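Local coordinates for Tas1 (Pseudomonas aeruginosa, PDB 6OX6), which pyrophosphorylates adenosine nucleotides to make (p)ppApp, a type VI secreted toxin activity that drains ADP and ATP from competitor cells, at residues A[386-389]-A[390-394]; A[372-375]-A[376-380]. One frame throughout, in Å; residues are numbered along the deposited sequence.

How the contacts relate
Both contacts are local, lie at the surface and follow one another along the chain: contact 2 spans the junction between helices 367-373 and 376-383, and contact 1 runs along the next helix, 385-393, their centres about 11 Å apart. Contact 1 is held by a ladder of regular backbone bonds, whereas contact 2 relies on a serine cap at a helix start and on charged side chains. They meet directly. Asp389 OD1 of contact 1 forms a salt bridge with Arg380 NH2 of contact 2 at 2.9 Å, and the Tyr388 ring packs on Glu376, Ala379 and Arg380, so one aromatic side chain joins the two helices.

Contact 1 (A[386-389]-A[390-394]); sequences DTYD and AVAAK
Thr387 and Val391 meet one turn apart in this local i to i+4 contact within the alpha-helix 385-393, a short surface helix that follows helix 376-383 and also packs on helix 367-373. Four consecutive backbone bonds build it. Ala390 N donates to Asp386 O at 3.0 Å, and Val391 N to Thr387 O at 2.8 Å. Ala392 N reaches Tyr388 O at 2.9 Å in a nearly straight bond, whereas the last of the series, Ala393 N to Asp389 O at 3.1 Å, is more bent, with an N-H...O angle of 149°. Helical geometry is lost just beyond, at Lys394.

The side chains sort by face. Thr387 and Val391 lie side by side and point the same way, their CG2 methyls 4.0 Å apart; Thr387 offers this methyl by holding CG2 anti to the backbone N. Both also touch Pro367 of helix 367-373, whose aliphatic ring suits residues that carry methyl groups. Tyr388 is the buried member: with CG anti to the backbone N (chi1 178°), its ring leans on Glu376, Ala379 and Arg380 of helix 376-383 and meets Tyr371 of helix 367-373 edge-to-face. CE2 of the ring approaches Ala392 CB obliquely at 4.0 Å; a methyl is small enough to leave room for both Tyr388 and Tyr371, which it touches.

Asp389 belongs to a more polar face. Its OD1 carries the salt bridge to Arg380, pairing opposite charges between consecutive helices, which would probably favour the ionised carboxylate. Ala393 is exposed and Ala390 partly so; alanine suits such positions because it favours helical geometry at little side-chain cost. Ala393 CB lies 3.6 Å from Asp389 O. The carboxylate oxygen OD1 of Asp389, the one bonded to Arg380, lies at the edge of the Tyr388 ring and in its plane.

Contact 2 (A[372-375]-A[376-380]); sequences AKES and EDMAR. With ACT (acetate ion), chain I.
Ser375 is the N-cap of helix 376-383, and its contact with Met378 and Ala379 forms the surface junction where helix 367-373 ends and the new helix begins. Serine suits this place because its short hydroxyl can fold back to accept from a backbone N-H of the first turn, where no carbonyl of an earlier helical turn serves as i-4 acceptor. Here OG lies between the backbone N and the carbonyl carbon (chi1 70°) and takes a weak bond from Met378 N at 3.3 Å. The Ser375 carbonyl then starts the regular helical pattern, receiving Ala379 N at 2.8 Å, nearly straight.

Glu374, the first residue to leave the helical conformation of 367-373, packs its CB against CB of Met378, a selenomethionine, at 3.6 Å, so the aliphatic part of the acid rests on the first turn of the new helix. Beyond CB the chain bends at chi2 (-77°), and its OE2 comes to lie 2.9 Å from OXT of an acetate probably drawn from the crystallisation liquor. The other acetate oxygen, O, accepts a hydrogen bond from NZ of the extended Lys373 at 2.6 Å.

Across the first turn of the helix, Glu376 and Arg380 form an i to i+4 salt bridge on the side facing Tyr388. The guanidinium has further partners: NH1 bonds to Asn385 and NH2 to Asp389, both of helix 385-393. Arg380 NE meets the anti lone pair of Glu376 OE2 at 2.9 Å, with that oxygen lying in the guanidinium plane.

Contact 1 (A[386-389]-A[390-394])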
ATOM      1  N   ASP A 386       1.286 -25.237   7.092  1.00 53.45           N
ATOM      2  CA  ASP A 386       2.610 -25.825   7.303  1.00 56.46           C
ATOM      3  C   ASP A 386       3.723 -24.784   7.195  1.00 50.20           C
ATOM      4  O   ASP A 386       4.641 -24.765   8.025  1.00 46.10           O
ATOM      5  CB  ASP A 386       2.858 -26.988   6.338  1.00 65.71           C
ATOM      6  CG  ASP A 386       1.744 -28.035   6.379  1.00 75.14           C
ATOM      7  OD1 ASP A 386       0.870 -27.933   7.279  1.00 78.47           O
ATOM      8  OD2 ASP A 386       1.771 -28.980   5.548  1.00 78.19           O
ATOM      9  N   THR A 387       3.688 -23.921   6.179  1.00 46.75           N
ATOM     10  CA  THR A 387       4.678 -22.850   6.167  1.00 47.35           C
ATOM     11  C   THR A 387       4.555 -21.994   7.420  1.00 43.79           C
ATOM     12  O   THR A 387       5.570 -21.637   8.029  1.00 45.59           O
ATOM     13  CB  THR A 387       4.546 -21.986   4.910  1.00 48.50           C
ATOM     14  OG1 THR A 387       4.854 -22.771   3.754  1.00 51.28           O
ATOM     15  CG2 THR A 387       5.509 -20.795   4.981  1.00 44.51           C
ATOM     16  N   TYR A 388       3.322 -21.654   7.828  1.00 41.35           N
ATOM     17  CA  TYR A 388       3.155 -20.849   9.038  1.00 37.28           C
ATOM     18  C   TYR A 388       3.883 -21.494  10.202  1.00 41.85           C
ATOM     19  O   TYR A 388       4.672 -20.847  10.896  1.00 39.44           O
ATOM     20  CB  TYR A 388       1.680 -20.656   9.407  1.00 34.12           C
ATOM     21  CG  TYR A 388       1.540 -19.868  10.695  1.00 34.96           C
ATOM     22  CD1 TYR A 388       1.379 -18.497  10.670  1.00 34.67           C
ATOM     23  CD2 TYR A 388       1.619 -20.487  11.943  1.00 36.29           C
ATOM     24  CE1 TYR A 388       1.281 -17.756  11.846  1.00 36.42           C
ATOM     25  CE2 TYR A 388       1.528 -19.751  13.122  1.00 40.51           C
ATOM     26  CZ  TYR A 388       1.348 -18.385  13.067  1.00 39.78           C
ATOM     27  OH  TYR A 388       1.243 -17.637  14.229  1.00 40.50           O
ATOM     28  N   ASP A 389       3.625 -22.780  10.426  1.00 45.94           N
ATOM     29  CA  ASP A 389       4.198 -23.440  11.588  1.00 52.86           C
ATOM     30  C   ASP A 389       5.717 -23.507  11.492  1.00 53.26           C
ATOM     31  O   ASP A 389       6.414 -23.309  12.492  1.00 53.92           O
ATOM     32  CB  ASP A 389       3.583 -24.833  11.754  1.00 62.41           C
ATOM     33  CG  ASP A 389       2.097 -24.773  12.120  1.00 65.19           C
ATOM     34  OD1 ASP A 389       1.700 -23.767  12.767  1.00 63.04           O
ATOM     35  OD2 ASP A 389       1.335 -25.719  11.770  1.00 67.08           O
ATOM     36  N   ALA A 390       6.251 -23.763  10.292  1.00 54.21           N
ATOM     37  CA  ALA A 390       7.700 -23.748  10.111  1.00 54.78           C
ATOM     38  C   ALA A 390       8.286 -22.377  10.432  1.00 50.63           C
ATOM     39  O   ALA A 390       9.304 -22.274  11.129  1.00 51.40           O
ATOM     40  CB  ALA A 390       8.062 -24.155   8.682  1.00 54.98           C
ATOM     41  N   VAL A 391       7.653 -21.311   9.938  1.00 43.52           N
ATOM     42  CA  VAL A 391       8.195 -19.975  10.155  1.00 42.17           C
ATOM     43  C   VAL A 391       8.122 -19.601  11.630  1.00 42.92           C
ATOM     44  O   VAL A 391       9.073 -19.044  12.189  1.00 43.87           O
ATOM     45  CB  VAL A 391       7.463 -18.958   9.265  1.00 37.91           C
ATOM     46  CG1 VAL A 391       7.774 -17.535   9.707  1.00 30.58           C
ATOM     47  CG2 VAL A 391       7.872 -19.162   7.811  1.00 41.74           C
ATOM     48  N   ALA A 392       7.005 -19.922  12.289  1.00 44.24           N
ATOM     49  CA  ALA A 392       6.832 -19.557  13.694  1.00 47.61           C
ATOM     50  C   ALA A 392       7.845 -20.258  14.597  1.00 53.20           C
ATOM     51  O   ALA A 392       8.286 -19.681  15.594  1.00 56.06           O
ATOM     52  CB  ALA A 392       5.405 -19.882  14.143  1.00 46.66           C
ATOM     53  N   ALA A 393       8.226 -21.496  14.274  1.00 55.35           N
ATOM     54  CA  ALA A 393       9.162 -22.206  15.138  1.00 63.99           C
ATOM     55  C   ALA A 393      10.567 -21.625  15.031  1.00 72.07           C
ATOM     56  O   ALA A 393      11.302 -21.590  16.029  1.00 77.27           O
ATOM     57  CB  ALA A 393       9.172 -23.700  14.809  1.00 63.72           C
ATOM     58  N   LYS A 394      10.924 -21.151  13.843  1.00 70.72           N
ATOM     59  CA  LYS A 394      12.245 -20.579  13.617  1.00 71.14           C
ATOM     60  C   LYS A 394      12.263 -19.056  13.728  1.00 64.88           C
ATOM     61  O   LYS A 394      13.277 -18.425  13.428  1.00 63.07           O
ATOM     62  CB  LYS A 394      12.783 -21.008  12.250  1.00 76.17           C
ATOM     63  CG  LYS A 394      13.000 -22.506  12.109  1.00 85.28           C
ATOM     64  CD  LYS A 394      13.154 -22.908  10.653  1.00 88.18           C
ATOM     65  CE  LYS A 394      12.538 -24.271  10.388  1.00 92.10           C
ATOM     66  NZ  LYS A 394      11.771 -24.296   9.112  1.00 89.38           N
TER

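Contact 2 (A[372-375]-A[376-380])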
ATOM      1  N   ALA A 372       5.479 -11.714  10.294  1.00 22.98           N
ATOM      2  CA  ALA A 372       5.720 -10.575  11.164  1.00 25.80           C
ATOM      3  C   ALA A 372       4.568  -9.589  11.113  1.00 23.51           C
ATOM      4  O   ALA A 372       4.134  -9.077  12.154  1.00 23.14           O
ATOM      5  CB  ALA A 372       7.025  -9.896  10.763  1.00 23.43           C
ATOM      6  N   LYS A 373       4.055  -9.320   9.918  1.00 22.97           N
ATOM      7  CA  LYS A 373       3.101  -8.241   9.758  1.00 25.15           C
ATOM      8  C   LYS A 373       1.673  -8.654  10.105  1.00 25.56           C
ATOM      9  O   LYS A 373       0.970  -7.909  10.794  1.00 22.32           O
ATOM     10  CB  LYS A 373       3.149  -7.716   8.326  1.00 23.05           C
ATOM     11  CG  LYS A 373       2.023  -6.740   8.021  1.00 24.66           C
ATOM     12  CD  LYS A 373       2.060  -6.344   6.544  1.00 32.82           C
ATOM     13  CE  LYS A 373       0.830  -5.543   6.167  1.00 39.61           C
ATOM     14  NZ  LYS A 373       0.866  -5.128   4.750  1.00 46.86           N
ATOM     15  N   GLU A 374       1.216  -9.808   9.618  1.00 25.11           N
ATOM     16  CA  GLU A 374      -0.194 -10.165   9.697  1.00 20.57           C
ATOM     17  C   GLU A 374      -0.514 -10.954  10.973  1.00 21.39           C
ATOM     18  O   GLU A 374       0.324 -11.661  11.538  1.00 23.37           O
ATOM     19  CB  GLU A 374      -0.605 -10.998   8.489  1.00 27.44           C
ATOM     20  CG  GLU A 374      -0.207 -10.433   7.148  1.00 33.36           C
ATOM     21  CD  GLU A 374      -1.104  -9.277   6.699  1.00 44.12           C
ATOM     22  OE1 GLU A 374      -1.912  -8.767   7.515  1.00 44.35           O
ATOM     23  OE2 GLU A 374      -0.997  -8.888   5.515  1.00 51.58           O
ATOM     24  N   SER A 375      -1.766 -10.850  11.407  1.00 25.19           N
ATOM     25  CA  SER A 375      -2.247 -11.711  12.480  1.00 24.59           C
ATOM     26  C   SER A 375      -2.043 -13.172  12.107  1.00 23.89           C
ATOM     27  O   SER A 375      -1.909 -13.531  10.932  1.00 23.87           O
ATOM     28  CB  SER A 375      -3.733 -11.455  12.750  1.00 30.81           C
ATOM     29  OG  SER A 375      -4.530 -11.940  11.663  1.00 30.22           O
ATOM     30  N   GLU A 376      -2.028 -14.032  13.123  1.00 24.69           N
ATOM     31  CA  GLU A 376      -1.849 -15.459  12.869  1.00 27.79           C
ATOM     32  C   GLU A 376      -2.873 -15.990  11.869  1.00 29.21           C
ATOM     33  O   GLU A 376      -2.512 -16.708  10.924  1.00 29.64           O
ATOM     34  CB  GLU A 376      -1.924 -16.257  14.172  1.00 32.19           C
ATOM     35  CG  GLU A 376      -2.036 -17.748  13.931  1.00 34.99           C
ATOM     36  CD  GLU A 376      -2.051 -18.555  15.216  1.00 43.69           C
ATOM     37  OE1 GLU A 376      -1.867 -17.967  16.305  1.00 47.06           O
ATOM     38  OE2 GLU A 376      -2.190 -19.789  15.128  1.00 48.34           O
ATOM     39  N   ASP A 377      -4.162 -15.681  12.090  1.00 27.72           N
ATOM     40  CA  ASP A 377      -5.203 -16.169  11.193  1.00 33.44           C
ATOM     41  C   ASP A 377      -4.882 -15.789   9.775  1.00 31.31           C
ATOM     42  O   ASP A 377      -5.042 -16.580   8.848  1.00 30.77           O
ATOM     43  CB  ASP A 377      -6.571 -15.594  11.563  1.00 39.23           C
ATOM     44  CG  ASP A 377      -7.140 -16.198  12.835  1.00 48.47           C
ATOM     45  OD1 ASP A 377      -6.736 -17.320  13.217  1.00 52.83           O
ATOM     46  OD2 ASP A 377      -8.031 -15.555  13.437  1.00 47.95           O
HETATM   47  N   MSE A 378      -4.434 -14.553   9.587  1.00 32.62           N
HETATM   48  CA  MSE A 378      -4.115 -14.051   8.260  1.00 29.45           C
HETATM   49  C   MSE A 378      -2.904 -14.709   7.662  1.00 26.04           C
HETATM   50  O   MSE A 378      -2.923 -15.066   6.465  1.00 26.05           O
HETATM   51  CB  MSE A 378      -3.870 -12.547   8.346  1.00 33.41           C
HETATM   52  CG  MSE A 378      -5.112 -11.767   7.932  1.00 40.20           C
HETATM   53 SE   MSE A 378      -5.765 -12.440   6.199  0.50 45.10          SE
HETATM   54  CE  MSE A 378      -4.032 -12.520   5.265  1.00 48.26           C
ATOM     55  N   ALA A 379      -1.854 -14.878   8.457  1.00 21.84           N
ATOM     56  CA  ALA A 379      -0.630 -15.475   7.987  1.00 22.12           C
ATOM     57  C   ALA A 379      -0.863 -16.935   7.659  1.00 24.08           C
ATOM     58  O   ALA A 379      -0.299 -17.451   6.687  1.00 25.85           O
ATOM     59  CB  ALA A 379       0.436 -15.278   9.054  1.00 24.45           C
ATOM     60  N   ARG A 380      -1.744 -17.601   8.416  1.00 25.18           N
ATOM     61  CA  ARG A 380      -2.013 -19.002   8.110  1.00 27.62           C
ATOM     62  C   ARG A 380      -2.679 -19.143   6.751  1.00 30.98           C
ATOM     63  O   ARG A 380      -2.388 -20.088   6.015  1.00 36.56           O
ATOM     64  CB  ARG A 380      -2.882 -19.660   9.181  1.00 28.80           C
ATOM     65  CG  ARG A 380      -2.153 -19.964  10.472  1.00 31.14           C
ATOM     66  CD  ARG A 380      -3.024 -20.806  11.398  1.00 33.38           C
ATOM     67  NE  ARG A 380      -2.266 -21.224  12.563  1.00 39.08           N
ATOM     68  CZ  ARG A 380      -1.470 -22.286  12.584  1.00 42.58           C
ATOM     69  NH1 ARG A 380      -1.342 -23.043  11.495  1.00 39.86           N
ATOM     70  NH2 ARG A 380      -0.796 -22.585  13.688  1.00 43.84           N
TER
HETATM   71  C   ACT I 507       1.222  -8.214   2.746  1.00 66.35           C
HETATM   72  O   ACT I 507       0.792  -7.033   2.911  1.00 65.83           O
HETATM   73  OXT ACT I 507       0.821  -9.283   3.291  1.00 65.12           O
HETATM   74  CH3 ACT I 507       2.416  -8.353   1.712  1.00 66.03           C